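Local coordinates for protein flavin-containing monooxygenase (Allium sativum, PDB 6WPU) that probably catalyses the FAD-dependent S-oxygenation of S-allyl-L-cysteine, a sulfur-containing amino acid of garlic, at residues P345-W353 / Y401-Y411; K87-R95 / R429-D438. All blocks are in the same frame, centred on the assembly; numbering follows the deposited sequence.

The two contacts show two ways in which the C-terminal helices are joined within a flavoprotein: to each other, and to a loop of the FAD-binding part. Contact 1 pairs helix 343-358 with helix 398-409; contact 2 joins the loop 87-95, which follows strand 47-52 of the parallel sheet, to the end of helix 416-431 and the turn beyond it. Along the chain the order is 87-95, 345-353, 401-411, 429-438, so contact 2 brackets contact 1. Their centres lie 27 Å apart and their nearest atoms about 8 Å, without touching, yet helix 398-409 is followed, after a short link, by helix 416-431. Contact 2 reaches the flavin itself, whereas contact 1 is helix packing whose Gln350 side chain stays about 8 Å from FAD.

Contact 1 (P345-W353 / Y401-Y411); sequences PLCELQSKW and YDDWLANECGY
Trp353 and Trp404 meet in a T-shaped stack: the rim of Trp404, through CZ3 and CH2, points at the face of the Trp353 six-membered ring, with planes at 83°. With CG anti to the backbone N (chi1 -176°), the Trp353 indole settles as a single knob in a hole of the neighbouring helix, among Trp404, Leu405, Glu408 and Cys409. Leu405 CD2 presses obliquely on its six-membered ring, 3.4 Å from Trp353 CE3, while a water takes the indole N-H and donates to Glu408 OE1. Otherwise helices 343-358 and 398-409 pack side by side; the axes of 345-353 and 401-409 approach to 9.0 Å at 32°, running in roughly the same direction. At the middle Leu349 and Leu405 face each other through their CB atoms, and Leu349 CD1 lies 3.6 Å from Asp402 CB. Leu405 CD1 packs against Gln350 CG. Beyond it, the Gln350 amide is steeply turned against the Tyr401 ring and meets its hydroxyl from the edge: NE2 donates to Tyr401 OH over 2.9 Å, nearly straight. Gln350 OE1 is hydrogen-bonded by Gly336 N, and Tyr401 OH is hydrogen-bonded to Lys321 O. Past the helix end, Tyr411 offers a ring face to Lys352 CE, a CH-pi contact of 4.0 Å to the centroid, and the bent lysine chain carries NZ on to a salt bridge with Glu40.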
loop_
_atom_site.group_PDB
_atom_site.type_symbol
_atom_site.label_atom_id
_atom_site.label_comp_id
_atom_site.label_asym_id
_atom_site.label_seq_id
_atom_site.Cartn_x
_atom_site.Cartn_y
_atom_site.Cartn_z
ATOM N N PRO A 345 -10.926 3.088 3.385
ATOM C CA PRO A 345 -11.649 4.322 3.735
ATOM C C PRO A 345 -10.827 5.582 3.510
ATOM O O PRO A 345 -11.400 6.620 3.157
ATOM C CB PRO A 345 -12.009 4.128 5.219
ATOM C CG PRO A 345 -11.074 3.104 5.723
ATOM C CD PRO A 345 -10.717 2.223 4.564
ATOM N N LEU A 346 -9.501 5.530 3.696
ATOM C CA LEU A 346 -8.675 6.707 3.426
ATOM C C LEU A 346 -8.755 7.123 1.951
ATOM O O LEU A 346 -8.924 8.307 1.637
ATOM C CB LEU A 346 -7.225 6.437 3.844
ATOM C CG LEU A 346 -6.293 7.639 3.659
ATOM C CD1 LEU A 346 -5.320 7.777 4.824
ATOM C CD2 LEU A 346 -5.538 7.570 2.316
ATOM N N CYS A 347 -8.602 6.163 1.028
ATOM C CA CYS A 347 -8.699 6.477 -0.395
ATOM C C CYS A 347 -10.101 6.961 -0.751
ATOM O O CYS A 347 -10.267 7.848 -1.596
ATOM C CB CYS A 347 -8.327 5.254 -1.241
ATOM S SG CYS A 347 -6.568 4.734 -1.119
ATOM N N GLU A 348 -11.115 6.384 -0.106
ATOM C CA GLU A 348 -12.492 6.817 -0.308
ATOM C C GLU A 348 -12.642 8.294 0.022
ATOM O O GLU A 348 -13.205 9.071 -0.766
ATOM C CB GLU A 348 -13.418 5.961 0.564
ATOM C CG GLU A 348 -14.935 6.219 0.452
ATOM C CD GLU A 348 -15.735 5.235 1.335
ATOM O OE1 GLU A 348 -15.112 4.570 2.207
ATOM O OE2 GLU A 348 -16.971 5.115 1.159
ATOM N N LEU A 349 -12.110 8.708 1.172
ATOM C CA LEU A 349 -12.274 10.088 1.603
ATOM C C LEU A 349 -11.398 11.032 0.786
ATOM O O LEU A 349 -11.816 12.151 0.468
ATOM C CB LEU A 349 -11.976 10.200 3.089
ATOM C CG LEU A 349 -13.019 9.519 3.968
ATOM C CD1 LEU A 349 -12.495 9.376 5.402
ATOM C CD2 LEU A 349 -14.350 10.301 3.943
ATOM N N GLN A 350 -10.194 10.592 0.413
ATOM C CA GLN A 350 -9.365 11.401 -0.471
ATOM C C GLN A 350 -10.072 11.685 -1.788
ATOM O O GLN A 350 -10.053 12.813 -2.287
ATOM C CB GLN A 350 -8.037 10.707 -0.746
ATOM C CG GLN A 350 -7.062 10.725 0.402
ATOM C CD GLN A 350 -5.729 10.146 -0.010
ATOM O OE1 GLN A 350 -5.679 9.213 -0.808
ATOM N NE2 GLN A 350 -4.642 10.703 0.518
ATOM N N SER A 351 -10.672 10.665 -2.385
ATOM C CA SER A 351 -11.237 10.874 -3.705
ATOM C C SER A 351 -12.570 11.603 -3.605
ATOM O O SER A 351 -12.940 12.340 -4.521
ATOM C CB SER A 351 -11.366 9.535 -4.430
ATOM O OG SER A 351 -12.139 8.628 -3.669
ATOM N N LYS A 352 -13.267 11.444 -2.477
ATOM C CA LYS A 352 -14.444 12.256 -2.198
ATOM C C LYS A 352 -14.070 13.734 -2.126
ATOM O O LYS A 352 -14.780 14.596 -2.655
ATOM C CB LYS A 352 -15.087 11.781 -0.890
ATOM C CG LYS A 352 -16.553 12.134 -0.706
ATOM C CD LYS A 352 -17.073 11.606 0.640
ATOM C CE LYS A 352 -17.132 10.076 0.683
ATOM N NZ LYS A 352 -18.238 9.538 -0.179
ATOM N N TRP A 353 -12.936 14.037 -1.499
ATOM C CA TRP A 353 -12.440 15.405 -1.430
ATOM C C TRP A 353 -12.060 15.921 -2.813
ATOM O O TRP A 353 -12.455 17.031 -3.209
ATOM C CB TRP A 353 -11.240 15.445 -0.486
ATOM C CG TRP A 353 -10.657 16.792 -0.229
ATOM C CD1 TRP A 353 -11.337 17.961 0.006
ATOM C CD2 TRP A 353 -9.265 17.115 -0.168
ATOM N NE1 TRP A 353 -10.448 18.994 0.201
ATOM C CE2 TRP A 353 -9.168 18.498 0.109
ATOM C CE3 TRP A 353 -8.086 16.369 -0.325
ATOM C CZ2 TRP A 353 -7.941 19.151 0.238
ATOM C CZ3 TRP A 353 -6.869 17.018 -0.191
ATOM C CH2 TRP A 353 -6.808 18.398 0.091
ATOM N N TYR A 401 -6.545 12.506 10.128
ATOM C CA TYR A 401 -6.423 12.885 8.727
ATOM C C TYR A 401 -7.703 12.561 7.966
ATOM O O TYR A 401 -8.244 13.414 7.246
ATOM C CB TYR A 401 -5.219 12.175 8.106
ATOM C CG TYR A 401 -5.089 12.362 6.614
ATOM C CD1 TYR A 401 -5.505 11.372 5.735
ATOM C CD2 TYR A 401 -4.554 13.527 6.082
ATOM C CE1 TYR A 401 -5.381 11.527 4.367
ATOM C CE2 TYR A 401 -4.438 13.703 4.701
ATOM C CZ TYR A 401 -4.857 12.699 3.850
ATOM O OH TYR A 401 -4.742 12.861 2.474
ATOM N N ASP A 402 -8.193 11.321 8.101
ATOM C CA ASP A 402 -9.478 10.952 7.512
ATOM C C ASP A 402 -10.574 11.928 7.924
ATOM O O ASP A 402 -11.353 12.392 7.085
ATOM C CB ASP A 402 -9.876 9.536 7.933
ATOM C CG ASP A 402 -9.055 8.454 7.254
ATOM O OD1 ASP A 402 -8.306 8.742 6.293
ATOM O OD2 ASP A 402 -9.178 7.296 7.695
ATOM N N ASP A 403 -10.659 12.241 9.224
ATOM C CA ASP A 403 -11.719 13.130 9.689
ATOM C C ASP A 403 -11.574 14.524 9.094
ATOM O O ASP A 403 -12.579 15.175 8.785
ATOM C CB ASP A 403 -11.733 13.203 11.216
ATOM C CG ASP A 403 -12.357 11.976 11.856
ATOM O OD1 ASP A 403 -12.992 11.188 11.133
ATOM O OD2 ASP A 403 -12.206 11.794 13.085
ATOM N N TRP A 404 -10.336 15.009 8.936
ATOM C CA TRP A 404 -10.143 16.286 8.255
ATOM C C TRP A 404 -10.716 16.238 6.839
ATOM O O TRP A 404 -11.400 17.171 6.400
ATOM C CB TRP A 404 -8.659 16.664 8.222
ATOM C CG TRP A 404 -8.438 18.030 7.640
ATOM C CD1 TRP A 404 -8.409 19.210 8.318
ATOM C CD2 TRP A 404 -8.258 18.360 6.253
ATOM N NE1 TRP A 404 -8.214 20.256 7.445
ATOM C CE2 TRP A 404 -8.119 19.761 6.172
ATOM C CE3 TRP A 404 -8.198 17.606 5.077
ATOM C CZ2 TRP A 404 -7.918 20.426 4.967
ATOM C CZ3 TRP A 404 -8.000 18.268 3.869
ATOM C CH2 TRP A 404 -7.857 19.666 3.828
ATOM N N LEU A 405 -10.460 15.150 6.118
ATOM C CA LEU A 405 -11.041 14.996 4.794
ATOM C C LEU A 405 -12.561 14.934 4.874
ATOM O O LEU A 405 -13.262 15.597 4.101
ATOM C CB LEU A 405 -10.478 13.744 4.117
ATOM C CG LEU A 405 -9.005 13.768 3.691
ATOM C CD1 LEU A 405 -8.526 12.375 3.284
ATOM C CD2 LEU A 405 -8.804 14.745 2.569
ATOM N N ALA A 406 -13.094 14.152 5.821
ATOM C CA ALA A 406 -14.546 14.057 5.969
ATOM C C ALA A 406 -15.167 15.422 6.248
ATOM O O ALA A 406 -16.221 15.767 5.691
ATOM C CB ALA A 406 -14.900 13.072 7.084
ATOM N N ASN A 407 -14.526 16.221 7.098
ATOM C CA ASN A 407 -15.074 17.540 7.374
ATOM C C ASN A 407 -14.995 18.450 6.156
ATOM O O ASN A 407 -15.878 19.290 5.953
ATOM C CB ASN A 407 -14.363 18.171 8.563
ATOM C CG ASN A 407 -15.064 19.426 9.042
ATOM O OD1 ASN A 407 -16.047 19.356 9.779
ATOM N ND2 ASN A 407 -14.581 20.582 8.600
ATOM N N GLU A 408 -13.967 18.295 5.320
ATOM C CA GLU A 408 -13.915 19.088 4.095
ATOM C C GLU A 408 -15.082 18.754 3.177
ATOM O O GLU A 408 -15.679 19.649 2.571
ATOM C CB GLU A 408 -12.583 18.863 3.382
ATOM C CG GLU A 408 -11.422 19.541 4.071
ATOM C CD GLU A 408 -11.652 21.044 4.197
ATOM O OE1 GLU A 408 -11.678 21.740 3.156
ATOM O OE2 GLU A 408 -11.829 21.518 5.335
ATOM N N CYS A 409 -15.438 17.475 3.084
ATOM C CA CYS A 409 -16.482 16.993 2.186
ATOM C C CYS A 409 -17.878 17.081 2.761
ATOM O O CYS A 409 -18.838 16.833 2.027
ATOM C CB CYS A 409 -16.254 15.524 1.838
ATOM S SG CYS A 409 -14.759 15.233 1.059
ATOM N N GLY A 410 -18.016 17.369 4.047
ATOM C CA GLY A 410 -19.301 17.187 4.687
ATOM C C GLY A 410 -19.701 15.735 4.840
ATOM O O GLY A 410 -20.887 15.417 4.723
ATOM N N TYR A 411 -18.741 14.837 5.081
ATOM C CA TYR A 411 -19.041 13.432 5.311
ATOM C C TYR A 411 -18.900 13.113 6.793
ATOM O O TYR A 411 -18.235 13.830 7.546
ATOM C CB TYR A 411 -18.128 12.520 4.487
ATOM C CG TYR A 411 -18.657 11.108 4.322
ATOM C CD1 TYR A 411 -19.624 10.804 3.361
ATOM C CD2 TYR A 411 -18.191 10.075 5.130
ATOM C CE1 TYR A 411 -20.109 9.506 3.211
ATOM C CE2 TYR A 411 -18.676 8.784 4.994
ATOM C CZ TYR A 411 -19.631 8.504 4.037
ATOM O OH TYR A 411 -20.087 7.210 3.924
HETATM O O HOH W 1 -10.406 21.919 0.905
#

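Contact 2 (K87-R95 / R429-D438); sequences KSLRTNLPR and RKERPESYRD. With FAD (flavin-adenine dinucleotide), chain B; SO4 (sulfate ion), chain D.
Arg90 grips Asp438 end-on with two nitrogens, NH2 to OD1 at 2.9 Å and NH1 to OD2 at nearly the same length. Both oxygens lie near the guanidinium plane, but the carboxylate is turned 38° against it; OD2 is met on its syn side, OD1 from above. NH1 also donates to O4 of a sulfate ion, probably from the crystallisation liquor, that Arg232 also binds, and Arg437 CB lies over one face of the group. The bend at chi3 (68°) turns the guanidinium toward the carboxylate, and Phe117 O takes the N-H of NE.

Arg437 runs past Arg90 in the opposite direction, extended from CG to NE, and reaches the loop backbone: NE donates to Thr91 O over 2.8 Å, from above the carbonyl plane, and NH1 makes a weak bond to Arg90 O. Its NH2 pairs with Asp229. At the next carbonyl of the loop, Asn92 O, the donor is Arg429 NH1, at 2.7 Å, the carbonyl oxygen lying in the guanidinium plane. Between the two arginines stands the Tyr436 ring, with Arg437 CG on one face and Arg429 CG on the opposite one.

These bonds hold the flavin side of the loop. Asn92 N donates to FAD O4 over 2.8 Å, Leu89 CD1 touches FAD C6, and Thr91 OG1 donates to Leu93 O within the same loop at 2.6 Å. An alanine in place of Arg90 would remove the guanidinium, probably leaving Asp438 without its charge partner and Arg437 CB uncovered. The Arg437 NE bond falls on Thr91 O, in the same peptide group as Asn92 N, and is likely to polarise it and make that N-H a somewhat better donor to FAD O4.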
loop_
_atom_site.group_PDB
_atom_site.type_symbol
_atom_site.label_atom_id
_atom_site.label_comp_id
_atom_site.label_asym_id
_atom_site.label_seq_id
_atom_site.Cartn_x
_atom_site.Cartn_y
_atom_site.Cartn_z
ATOM N N LYS A 87 1.085 -16.640 -1.121
ATOM C CA LYS A 87 -0.129 -17.431 -1.315
ATOM C C LYS A 87 -0.962 -17.539 -0.037
ATOM O O LYS A 87 -2.197 -17.514 -0.093
ATOM C CB LYS A 87 0.223 -18.819 -1.846
ATOM C CG LYS A 87 -1.001 -19.706 -2.100
ATOM C CD LYS A 87 -0.584 -21.000 -2.807
ATOM C CE LYS A 87 -1.711 -22.009 -2.918
ATOM N NZ LYS A 87 -1.851 -22.822 -1.665
ATOM N N SER A 88 -0.319 -17.667 1.119
ATOM C CA SER A 88 -1.072 -17.861 2.358
ATOM C C SER A 88 -1.510 -16.556 3.017
ATOM O O SER A 88 -2.119 -16.606 4.089
ATOM C CB SER A 88 -0.253 -18.676 3.366
ATOM O OG SER A 88 0.903 -17.951 3.722
ATOM N N LEU A 89 -1.233 -15.401 2.408
ATOM C CA LEU A 89 -1.462 -14.131 3.084
ATOM C C LEU A 89 -2.914 -13.998 3.535
ATOM O O LEU A 89 -3.843 -14.291 2.782
ATOM C CB LEU A 89 -1.082 -12.959 2.176
ATOM C CG LEU A 89 -1.242 -11.576 2.819
ATOM C CD1 LEU A 89 -0.086 -10.639 2.436
ATOM C CD2 LEU A 89 -2.638 -10.928 2.482
ATOM N N ARG A 90 -3.082 -13.593 4.788
ATOM C CA ARG A 90 -4.330 -13.133 5.373
ATOM C C ARG A 90 -4.204 -11.654 5.736
ATOM O O ARG A 90 -3.096 -11.121 5.872
ATOM C CB ARG A 90 -4.688 -13.945 6.624
ATOM C CG ARG A 90 -4.917 -15.423 6.379
ATOM C CD ARG A 90 -4.932 -16.201 7.686
ATOM N NE ARG A 90 -6.096 -15.876 8.500
ATOM C CZ ARG A 90 -6.323 -16.367 9.710
ATOM N NH1 ARG A 90 -5.448 -17.211 10.262
ATOM N NH2 ARG A 90 -7.420 -16.001 10.379
ATOM N N THR A 91 -5.354 -10.982 5.878
ATOM C CA THR A 91 -5.330 -9.560 6.206
ATOM C C THR A 91 -4.665 -9.357 7.564
ATOM O O THR A 91 -4.750 -10.210 8.453
ATOM C CB THR A 91 -6.753 -8.955 6.206
ATOM O OG1 THR A 91 -7.531 -9.450 7.314
ATOM C CG2 THR A 91 -7.478 -9.272 4.910
ATOM N N ASN A 92 -3.958 -8.236 7.717
ATOM C CA ASN A 92 -3.402 -7.880 9.021
ATOM C C ASN A 92 -4.302 -6.917 9.775
ATOM O O ASN A 92 -3.905 -6.393 10.817
ATOM C CB ASN A 92 -1.989 -7.296 8.883
ATOM C CG ASN A 92 -1.936 -6.070 8.000
ATOM O OD1 ASN A 92 -2.932 -5.379 7.799
ATOM N ND2 ASN A 92 -0.769 -5.804 7.445
ATOM N N LEU A 93 -5.503 -6.665 9.257
ATOM C CA LEU A 93 -6.542 -5.875 9.894
ATOM C C LEU A 93 -7.825 -6.694 9.896
ATOM O O LEU A 93 -8.065 -7.463 8.955
ATOM C CB LEU A 93 -6.768 -4.555 9.142
ATOM C CG LEU A 93 -5.604 -3.567 9.074
ATOM C CD1 LEU A 93 -5.948 -2.459 8.091
ATOM C CD2 LEU A 93 -5.329 -2.998 10.467
ATOM N N PRO A 94 -8.640 -6.591 10.942
ATOM C CA PRO A 94 -9.936 -7.277 10.927
ATOM C C PRO A 94 -10.808 -6.698 9.831
ATOM O O PRO A 94 -10.701 -5.519 9.482
ATOM C CB PRO A 94 -10.510 -6.995 12.317
ATOM C CG PRO A 94 -9.869 -5.713 12.723
ATOM C CD PRO A 94 -8.508 -5.675 12.089
ATOM N N ARG A 95 -11.649 -7.554 9.249
ATOM C CA ARG A 95 -12.327 -7.158 8.022
ATOM C C ARG A 95 -13.288 -5.991 8.256
ATOM O O ARG A 95 -13.515 -5.198 7.334
ATOM C CB ARG A 95 -13.045 -8.363 7.404
ATOM C CG ARG A 95 -14.167 -8.952 8.260
ATOM C CD ARG A 95 -14.595 -10.327 7.740
ATOM N NE ARG A 95 -15.202 -10.275 6.408
ATOM C CZ ARG A 95 -15.238 -11.295 5.551
ATOM N NH1 ARG A 95 -14.670 -12.458 5.864
ATOM N NH2 ARG A 95 -15.830 -11.154 4.366
ATOM N N ARG A 429 -1.135 -7.328 17.240
ATOM C CA ARG A 429 -0.175 -7.680 16.202
ATOM C C ARG A 429 1.253 -7.587 16.722
ATOM O O ARG A 429 2.099 -8.426 16.387
ATOM C CB ARG A 429 -0.377 -6.764 14.999
ATOM C CG ARG A 429 0.047 -7.363 13.675
ATOM C CD ARG A 429 -0.619 -6.598 12.561
ATOM N NE ARG A 429 -0.270 -5.190 12.660
ATOM C CZ ARG A 429 -1.017 -4.197 12.207
ATOM N NH1 ARG A 429 -2.179 -4.446 11.622
ATOM N NH2 ARG A 429 -0.594 -2.950 12.346
ATOM N N LYS A 430 1.542 -6.572 17.540
ATOM C CA LYS A 430 2.872 -6.449 18.123
ATOM C C LYS A 430 3.088 -7.469 19.239
ATOM O O LYS A 430 4.183 -8.025 19.371
ATOM C CB LYS A 430 3.087 -5.022 18.637
ATOM N N GLU A 431 2.054 -7.748 20.036
ATOM C CA GLU A 431 2.220 -8.632 21.186
ATOM C C GLU A 431 2.167 -10.107 20.808
ATOM O O GLU A 431 2.886 -10.922 21.390
ATOM C CB GLU A 431 1.147 -8.353 22.237
ATOM C CG GLU A 431 1.453 -7.215 23.176
ATOM C CD GLU A 431 0.248 -6.850 24.023
ATOM O OE1 GLU A 431 -0.722 -7.641 24.040
ATOM O OE2 GLU A 431 0.262 -5.770 24.656
ATOM N N ARG A 432 1.284 -10.486 19.891
ATOM C CA ARG A 432 1.031 -11.897 19.588
ATOM C C ARG A 432 0.935 -12.072 18.077
ATOM O O ARG A 432 -0.123 -12.428 17.542
ATOM C CB ARG A 432 -0.248 -12.373 20.276
ATOM C CG ARG A 432 -0.387 -11.998 21.760
ATOM C CD ARG A 432 -1.845 -11.654 22.064
ATOM N NE ARG A 432 -2.730 -12.598 21.387
ATOM C CZ ARG A 432 -3.933 -12.309 20.897
ATOM N NH1 ARG A 432 -4.437 -11.081 20.997
ATOM N NH2 ARG A 432 -4.631 -13.261 20.288
ATOM N N PRO A 433 2.032 -11.818 17.352
ATOM C CA PRO A 433 1.969 -11.891 15.881
ATOM C C PRO A 433 1.540 -13.247 15.389
ATOM O O PRO A 433 0.975 -13.352 14.296
ATOM C CB PRO A 433 3.401 -11.569 15.436
ATOM C CG PRO A 433 4.092 -11.006 16.656
ATOM C CD PRO A 433 3.405 -11.613 17.840
ATOM N N GLU A 434 1.756 -14.281 16.187
ATOM C CA GLU A 434 1.461 -15.649 15.809
ATOM C C GLU A 434 0.014 -16.030 16.062
ATOM O O GLU A 434 -0.417 -17.076 15.568
ATOM C CB GLU A 434 2.384 -16.612 16.577
ATOM C CG GLU A 434 2.029 -16.781 18.063
ATOM C CD GLU A 434 2.504 -15.624 18.962
ATOM O OE1 GLU A 434 3.244 -14.730 18.484
ATOM O OE2 GLU A 434 2.140 -15.620 20.162
ATOM N N SER A 435 -0.739 -15.233 16.824
ATOM C CA SER A 435 -2.106 -15.619 17.146
ATOM C C SER A 435 -3.149 -14.515 17.012
ATOM O O SER A 435 -4.334 -14.819 17.181
ATOM C CB SER A 435 -2.175 -16.173 18.571
ATOM O OG SER A 435 -1.881 -15.154 19.507
ATOM N N TYR A 436 -2.779 -13.264 16.711
ATOM C CA TYR A 436 -3.769 -12.182 16.751
ATOM C C TYR A 436 -4.872 -12.366 15.714
ATOM O O TYR A 436 -5.990 -11.868 15.905
ATOM C CB TYR A 436 -3.086 -10.822 16.558
ATOM C CG TYR A 436 -2.701 -10.490 15.131
ATOM C CD1 TYR A 436 -3.484 -9.619 14.362
ATOM C CD2 TYR A 436 -1.551 -11.022 14.554
ATOM C CE1 TYR A 436 -3.139 -9.297 13.053
ATOM C CE2 TYR A 436 -1.195 -10.705 13.243
ATOM C CZ TYR A 436 -2.002 -9.839 12.501
ATOM O OH TYR A 436 -1.669 -9.508 11.212
ATOM N N ARG A 437 -4.589 -13.067 14.613
ATOM C CA ARG A 437 -5.612 -13.254 13.590
ATOM C C ARG A 437 -6.713 -14.219 14.025
ATOM O O ARG A 437 -7.825 -14.155 13.492
ATOM C CB ARG A 437 -4.982 -13.740 12.280
ATOM C CG ARG A 437 -4.119 -12.709 11.564
ATOM C CD ARG A 437 -3.651 -13.261 10.229
ATOM N NE ARG A 437 -3.054 -12.254 9.362
ATOM C CZ ARG A 437 -1.756 -11.966 9.324
ATOM N NH1 ARG A 437 -1.298 -11.040 8.488
ATOM N NH2 ARG A 437 -0.912 -12.600 10.129
ATOM N N ASP A 438 -6.458 -15.093 14.986
ATOM C CA ASP A 438 -7.448 -16.095 15.337
ATOM C C ASP A 438 -7.909 -16.023 16.780
ATOM O O ASP A 438 -8.903 -16.671 17.120
ATOM C CB ASP A 438 -6.904 -17.500 15.032
ATOM C CG ASP A 438 -6.690 -17.725 13.540
ATOM O OD1 ASP A 438 -7.674 -17.631 12.770
ATOM O OD2 ASP A 438 -5.534 -17.973 13.134
HETATM P PA FAD B . -2.613 -1.261 -6.007
HETATM O O1A FAD B . -3.373 -2.413 -5.348
HETATM O O2A FAD B . -1.202 -1.377 -6.297
HETATM O O5B FAD B . -3.161 -0.916 -7.375
HETATM C C5B FAD B . -2.590 -0.055 -8.353
HETATM C C4B FAD B . -3.131 -0.391 -9.761
HETATM O O4B FAD B . -2.702 0.490 -10.762
HETATM C C3B FAD B . -2.767 -1.781 -10.209
HETATM O O3B FAD B . -3.894 -2.479 -10.627
HETATM C C2B FAD B . -1.839 -1.576 -11.353
HETATM O O2B FAD B . -1.911 -2.576 -12.306
HETATM C C1B FAD B . -2.329 -0.261 -11.885
HETATM N N9A FAD B . -1.327 0.491 -12.606
HETATM C C8A FAD B . -0.036 0.754 -12.163
HETATM N N7A FAD B . 0.620 1.473 -13.082
HETATM C C5A FAD B . -0.211 1.694 -14.183
HETATM C C6A FAD B . -0.067 2.349 -15.404
HETATM N N6A FAD B . 1.167 3.008 -15.762
HETATM N N1A FAD B . -1.103 2.398 -16.260
HETATM C C2A FAD B . -2.287 1.793 -15.981
HETATM N N3A FAD B . -2.475 1.139 -14.810
HETATM C C4A FAD B . -1.465 1.072 -13.899
HETATM N N1 FAD B . -4.416 -3.199 3.275
HETATM C C2 FAD B . -5.539 -3.664 4.046
HETATM O O2 FAD B . -6.652 -2.906 4.153
HETATM N N3 FAD B . -5.457 -4.833 4.769
HETATM C C4 FAD B . -4.326 -5.618 4.697
HETATM O O4 FAD B . -4.221 -6.782 5.385
HETATM C C4X FAD B . -3.249 -5.303 3.738
HETATM N N5 FAD B . -2.232 -6.219 3.499
HETATM C C5X FAD B . -1.252 -5.916 2.559
HETATM C C6 FAD B . -0.218 -6.834 2.327
HETATM C C7 FAD B . 0.752 -6.535 1.377
HETATM C C7M FAD B . 1.863 -7.523 1.143
HETATM C C8 FAD B . 0.705 -5.337 0.667
HETATM C C8M FAD B . 1.741 -4.983 -0.352
HETATM C C9 FAD B . -0.323 -4.417 0.900
HETATM C C9A FAD B . -1.299 -4.705 1.843
HETATM N N10 FAD B . -2.365 -3.767 2.069
HETATM C C10 FAD B . -3.356 -4.062 3.015
HETATM C "C1'" FAD B . -2.389 -2.482 1.353
HETATM C "C2'" FAD B . -2.863 -2.437 -0.085
HETATM O "O2'" FAD B . -1.908 -1.810 -0.837
HETATM C "C3'" FAD B . -4.102 -1.570 -0.072
HETATM O "O3'" FAD B . -5.032 -2.379 0.537
HETATM C "C4'" FAD B . -4.634 -1.154 -1.438
HETATM O "O4'" FAD B . -4.699 -2.289 -2.221
HETATM C "C5'" FAD B . -3.876 -0.034 -2.159
HETATM O "O5'" FAD B . -4.345 -0.147 -3.472
HETATM P P FAD B . -4.002 0.735 -4.743
HETATM O O1P FAD B . -5.232 0.850 -5.720
HETATM O O2P FAD B . -3.376 2.060 -4.152
HETATM O O3P FAD B . -2.602 0.049 -5.269
HETATM S S SO4 D . -1.696 -17.116 10.805
HETATM O O1 SO4 D . -0.776 -18.225 11.071
HETATM O O2 SO4 D . -2.369 -16.759 12.052
HETATM O O3 SO4 D . -0.951 -15.952 10.341
HETATM O O4 SO4 D . -2.650 -17.503 9.761
#